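Local atomic coordinates of ribonucleoside-diphosphate reductase, alpha chain (Actinobacillus ureae ATCC 25976, PDB entry 6DQX), a protein that probably reduces ribonucleoside diphosphates to deoxyribonucleotides, as the catalytic alpha subunit of a class Id ribonucleotide reductase. Residues L196-T200 / E201-I205; H216-L219 / E220-A224. All coordinates share one frame; numbering follows the deposited sequence.

Contact 1 of 2, residues L196-T200 / E201-I205; sequences LDIHT and EGNPI. With EDO (1,2-ethanediol), chain I.
Thr200 and Asn203 meet across a tight bend through their first torsions: Thr200 OG1 lies between its own backbone N and carbonyl carbon (chi1 63°), which places it 3.4 Å from Asn203 CB, and Asn203 CG is anti to its backbone N (chi1 -177°). The motif is a pair of successive type II beta turns, Asp197 to Thr200 and Thr200 to Asn203, followed by an Asx turn from Asn203 to Ile205. Thr200 OG1 gives a 2.7 Å hydrogen bond to Asp197 O, in the carbonyl plane and on a lone pair. Since Thr200 N also donates to Asp197 O, two bonds from one residue grip that oxygen. The Asp197 carboxylate accepts at OD2 from O1 of an ethanediol (2.7 Å), probably from the crystallisation liquor. In the second turn Asn203 N donates to Thr200 O at 3.0 Å, from above the carbonyl plane. Gly202, third in this turn, has a positive phi of 75°, which glycine adopts without strain; His199 takes the same place in the first turn. Asparagine suits position 203 because its short amide can reach forward to the backbone N two residues on: OD1 accepts from Ile205 N at 2.9 Å, fixing the amide's rotation. Beside the polar bend, the branched, buried Ile198 and Ile205 pack through their CG2 methyls, 3.7 Å apart. Helix 156-170 lies against Asn203 and Ile205, while His199 NE2 is anchored to Met208 O. Across the two turns, His199 N donates to Ile205 O at 2.9 Å, and that same oxygen lies in the plane of the His199 ring at its edge, 3.6 Å from CD2.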
loop_
_atom_site.group_PDB
_atom_site.type_symbol
_atom_site.label_atom_id
_atom_site.label_comp_id
_atom_site.label_asym_id
_atom_site.label_seq_id
_atom_site.Cartn_x
_atom_site.Cartn_y
_atom_site.Cartn_z
ATOM N N LEU A 196 -4.413 19.562 -7.558
ATOM C CA LEU A 196 -4.552 20.924 -6.994
ATOM C C LEU A 196 -5.548 21.078 -5.829
ATOM O O LEU A 196 -5.535 22.117 -5.163
ATOM C CB LEU A 196 -4.840 21.953 -8.100
ATOM C CG LEU A 196 -3.679 22.308 -9.031
ATOM C CD1 LEU A 196 -4.101 23.369 -10.029
ATOM C CD2 LEU A 196 -2.453 22.792 -8.262
ATOM N N ASP A 197 -6.379 20.059 -5.564
ATOM C CA ASP A 197 -7.249 20.031 -4.377
ATOM C C ASP A 197 -6.709 19.207 -3.215
ATOM O O ASP A 197 -7.374 19.063 -2.206
ATOM C CB ASP A 197 -8.673 19.577 -4.773
ATOM C CG ASP A 197 -9.395 20.614 -5.616
ATOM O OD1 ASP A 197 -9.039 21.803 -5.561
ATOM O OD2 ASP A 197 -10.306 20.237 -6.360
ATOM N N ILE A 198 -5.480 18.685 -3.327
ATOM C CA ILE A 198 -4.822 18.039 -2.205
ATOM C C ILE A 198 -4.824 18.980 -0.982
ATOM O O ILE A 198 -4.623 20.165 -1.145
ATOM C CB ILE A 198 -3.368 17.628 -2.594
ATOM C CG1 ILE A 198 -3.417 16.351 -3.442
ATOM C CG2 ILE A 198 -2.502 17.434 -1.363
ATOM C CD1 ILE A 198 -2.085 15.863 -3.988
ATOM N N HIS A 199 -5.083 18.429 0.201
ATOM C CA HIS A 199 -5.184 19.176 1.489
ATOM C C HIS A 199 -6.505 19.981 1.727
ATOM O O HIS A 199 -6.739 20.432 2.855
ATOM C CB HIS A 199 -3.953 20.069 1.752
ATOM C CG HIS A 199 -2.679 19.308 1.972
ATOM N ND1 HIS A 199 -1.534 19.907 2.451
ATOM C CD2 HIS A 199 -2.373 17.995 1.811
ATOM C CE1 HIS A 199 -0.569 19.005 2.541
ATOM N NE2 HIS A 199 -1.050 17.838 2.152
ATOM N N THR A 200 -7.358 20.145 0.715
ATOM C CA THR A 200 -8.666 20.829 0.909
ATOM C C THR A 200 -9.614 19.994 1.751
ATOM O O THR A 200 -9.447 18.773 1.873
ATOM C CB THR A 200 -9.388 21.136 -0.421
ATOM O OG1 THR A 200 -9.716 19.915 -1.105
ATOM C CG2 THR A 200 -8.551 22.022 -1.302
ATOM N N GLU A 201 -10.638 20.657 2.305
ATOM C CA GLU A 201 -11.559 20.028 3.241
ATOM C C GLU A 201 -12.156 18.730 2.684
ATOM O O GLU A 201 -12.689 18.722 1.602
ATOM C CB GLU A 201 -12.695 21.006 3.581
ATOM C CG GLU A 201 -13.507 20.612 4.795
ATOM C CD GLU A 201 -14.816 21.389 4.911
ATOM O OE1 GLU A 201 -15.005 22.420 4.212
ATOM O OE2 GLU A 201 -15.663 20.942 5.707
ATOM N N GLY A 202 -12.040 17.630 3.423
ATOM C CA GLY A 202 -12.574 16.335 2.976
ATOM C C GLY A 202 -11.808 15.581 1.875
ATOM O O GLY A 202 -12.106 14.401 1.624
ATOM N N ASN A 203 -10.835 16.231 1.218
ATOM C CA ASN A 203 -10.080 15.609 0.114
ATOM C C ASN A 203 -9.418 14.364 0.665
ATOM O O ASN A 203 -9.004 14.349 1.828
ATOM C CB ASN A 203 -9.072 16.609 -0.500
ATOM C CG ASN A 203 -8.307 16.045 -1.694
ATOM O OD1 ASN A 203 -7.271 15.381 -1.524
ATOM N ND2 ASN A 203 -8.788 16.337 -2.914
ATOM N N PRO A 204 -9.364 13.275 -0.135
ATOM C CA PRO A 204 -8.719 12.077 0.370
ATOM C C PRO A 204 -7.281 12.278 0.849
ATOM O O PRO A 204 -6.855 11.556 1.722
ATOM C CB PRO A 204 -8.736 11.126 -0.823
ATOM C CG PRO A 204 -9.849 11.592 -1.672
ATOM C CD PRO A 204 -9.994 13.062 -1.449
ATOM N N ILE A 205 -6.561 13.245 0.284
ATOM C CA ILE A 205 -5.129 13.423 0.559
ATOM C C ILE A 205 -4.887 14.587 1.526
ATOM O O ILE A 205 -5.049 15.740 1.149
ATOM C CB ILE A 205 -4.356 13.719 -0.738
ATOM C CG1 ILE A 205 -4.644 12.663 -1.814
ATOM C CG2 ILE A 205 -2.857 13.836 -0.447
ATOM C CD1 ILE A 205 -4.344 11.249 -1.415
HETATM C C1 EDO I . -11.535 17.366 -6.639
HETATM O O1 EDO I . -10.626 17.848 -7.638
HETATM C C2 EDO I . -12.875 17.116 -7.305
HETATM O O2 EDO I . -12.745 15.905 -8.057
#

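Contact 2 of 2, residues H216-L219 / E220-A224; sequences HDWL and ESMKA. With EDO (1,2-ethanediol), chain G.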
loop_
_atom_site.group_PDB
_atom_site.type_symbol
_atom_site.label_atom_id
_atom_site.label_comp_id
_atom_site.label_asym_id
_atom_site.label_seq_id
_atom_site.Cartn_x
_atom_site.Cartn_y
_atom_site.Cartn_z
ATOM N N HIS A 216 9.285 25.433 -19.214
ATOM C CA HIS A 216 9.517 26.755 -19.789
ATOM C C HIS A 216 8.451 27.093 -20.846
ATOM O O HIS A 216 7.787 28.121 -20.738
ATOM C CB HIS A 216 10.924 26.807 -20.418
ATOM C CG HIS A 216 11.231 28.095 -21.126
ATOM N ND1 HIS A 216 11.521 29.264 -20.456
ATOM C CD2 HIS A 216 11.297 28.390 -22.448
ATOM C CE1 HIS A 216 11.751 30.226 -21.336
ATOM N NE2 HIS A 216 11.620 29.722 -22.550
ATOM N N ASP A 217 8.259 26.201 -21.814
ATOM C CA ASP A 217 7.311 26.453 -22.923
ATOM C C ASP A 217 5.872 26.630 -22.410
ATOM O O ASP A 217 5.152 27.494 -22.900
ATOM C CB ASP A 217 7.380 25.344 -23.983
ATOM C CG ASP A 217 8.674 25.341 -24.753
ATOM O OD1 ASP A 217 9.362 26.382 -24.802
ATOM O OD2 ASP A 217 9.009 24.288 -25.346
ATOM N N TRP A 218 5.473 25.835 -21.412
ATOM C CA TRP A 218 4.168 25.972 -20.761
ATOM C C TRP A 218 3.994 27.373 -20.169
ATOM O O TRP A 218 2.965 28.039 -20.396
ATOM C CB TRP A 218 3.957 24.895 -19.669
ATOM C CG TRP A 218 2.535 24.809 -19.195
ATOM C CD1 TRP A 218 1.591 23.945 -19.642
ATOM C CD2 TRP A 218 1.900 25.621 -18.204
ATOM N NE1 TRP A 218 0.403 24.166 -19.001
ATOM C CE2 TRP A 218 0.563 25.195 -18.112
ATOM C CE3 TRP A 218 2.328 26.676 -17.389
ATOM C CZ2 TRP A 218 -0.350 25.780 -17.232
ATOM C CZ3 TRP A 218 1.428 27.262 -16.523
ATOM C CH2 TRP A 218 0.095 26.804 -16.444
ATOM N N LEU A 219 4.984 27.823 -19.399
ATOM C CA LEU A 219 4.938 29.167 -18.826
ATOM C C LEU A 219 4.971 30.270 -19.871
ATOM O O LEU A 219 4.304 31.287 -19.670
ATOM C CB LEU A 219 6.060 29.410 -17.821
ATOM C CG LEU A 219 5.850 28.876 -16.424
ATOM C CD1 LEU A 219 7.185 28.988 -15.687
ATOM C CD2 LEU A 219 4.749 29.604 -15.672
ATOM N N GLU A 220 5.718 30.094 -20.961
ATOM C CA GLU A 220 5.710 31.101 -22.046
ATOM C C GLU A 220 4.344 31.193 -22.753
ATOM O O GLU A 220 3.911 32.287 -23.137
ATOM C CB GLU A 220 6.817 30.850 -23.067
ATOM C CG GLU A 220 8.226 31.153 -22.543
ATOM C CD GLU A 220 8.435 32.614 -22.160
ATOM O OE1 GLU A 220 7.985 33.510 -22.915
ATOM O OE2 GLU A 220 9.041 32.869 -21.094
ATOM N N SER A 221 3.682 30.050 -22.913
ATOM C CA SER A 221 2.317 30.001 -23.441
ATOM C C SER A 221 1.347 30.726 -22.516
ATOM O O SER A 221 0.515 31.495 -22.992
ATOM C CB SER A 221 1.877 28.544 -23.678
ATOM O OG SER A 221 0.559 28.467 -24.194
ATOM N N MET A 222 1.466 30.488 -21.208
ATOM C CA MET A 222 0.678 31.180 -20.174
ATOM C C MET A 222 0.880 32.709 -20.198
ATOM O O MET A 222 -0.093 33.492 -20.153
ATOM C CB MET A 222 1.056 30.640 -18.793
ATOM C CG MET A 222 0.150 31.041 -17.648
ATOM S SD MET A 222 0.419 32.658 -16.907
ATOM C CE MET A 222 2.029 32.459 -16.128
ATOM N N LYS A 223 2.144 33.128 -20.241
ATOM C CA LYS A 223 2.484 34.560 -20.269
ATOM C C LYS A 223 2.005 35.253 -21.554
ATOM O O LYS A 223 1.531 36.393 -21.501
ATOM C CB LYS A 223 3.989 34.765 -20.070
ATOM C CG LYS A 223 4.443 34.456 -18.646
ATOM C CD LYS A 223 5.906 34.806 -18.399
ATOM C CE LYS A 223 6.875 33.873 -19.096
ATOM N NZ LYS A 223 8.269 34.402 -19.008
ATOM N N ALA A 224 2.097 34.551 -22.685
ATOM C CA ALA A 224 1.574 35.044 -23.963
ATOM C C ALA A 224 0.024 35.100 -24.071
ATOM O O ALA A 224 -0.494 35.532 -25.102
ATOM C CB ALA A 224 2.152 34.234 -25.113
HETATM C C1 EDO G . -2.547 22.550 -19.732
HETATM O O1 EDO G . -1.490 22.381 -20.678
HETATM C C2 EDO G . -2.258 21.567 -18.607
HETATM O O2 EDO G . -3.212 21.326 -17.557
#
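Glu220 and His216 meet one turn apart on helix 216-223, and their contact is of the CH-pi kind: Glu220 CG sits over one face of the imidazole, 4.0 Å from the ring centroid and offset toward the rim. A bend at chi2 (-62°) turns the glutamate chain so that its carboxylate can reach Lys223. In that salt bridge Lys223 NZ meets Glu220 OE2 at 2.7 Å from above the carboxylate plane, and NZ has a second anionic partner in Glu544. Long flexible chains suit both positions, since aliphatic methylenes can lie along the helix while the charges meet at its surface. The His216 ring is also held by a hydrogen bond between ND1 and Glu543 OE1.

The main-chain bonds are the i to i+4 pattern of an alpha-helix, running from Glu220 N to His216 O (2.9 Å) through Lys223 N to Leu219 O (2.9 Å).

Apolar contacts gather around Met222. Its unbranched chain bends at chi2 and chi3, bringing CE to 4.0 Å from Leu219 CD2 as the two side chains lie side by side; Met222 CB comes within 4.1 Å of Trp218 CZ3, these two side chains crossing obliquely. At the indole's polar edge, Trp218 NE1 makes a weak 3.1 Å hydrogen bond to O1 of an ethanediol, probably from the crystallisation liquor.

The helix packs against two others: Leu219, Met222 and Lys223 touch Leu540 of helix 532-544, while Trp218 and Met222 reach helix 227-243, where Lys229 makes a cation-pi contact with the indole. Strand 209-213 leads into it.

How the contacts relate
Contact 1 (196-205) precedes contact 2 (216-224) along the chain, and strand 209-213 joins them. Their centres are about 27 Å apart and their nearest atoms about 8 Å, so they do not touch. Both belong to the barrel domain of the ribonucleotide reductase family. The loop of contact 1 leads from helix 192-195 into the strand, which pairs in parallel with strands 181-186 and 247-249; the helix of contact 2 follows it and, with helix 227-243, makes the crossover to strand 247-249. Helix 227-243 touches both contacts, meeting Leu196 and Thr200 in contact 1 and Trp218 and Met222 in contact 2, with Leu232 shared. The Trp218 side chain is about 12 Å from a bound magnesium ion.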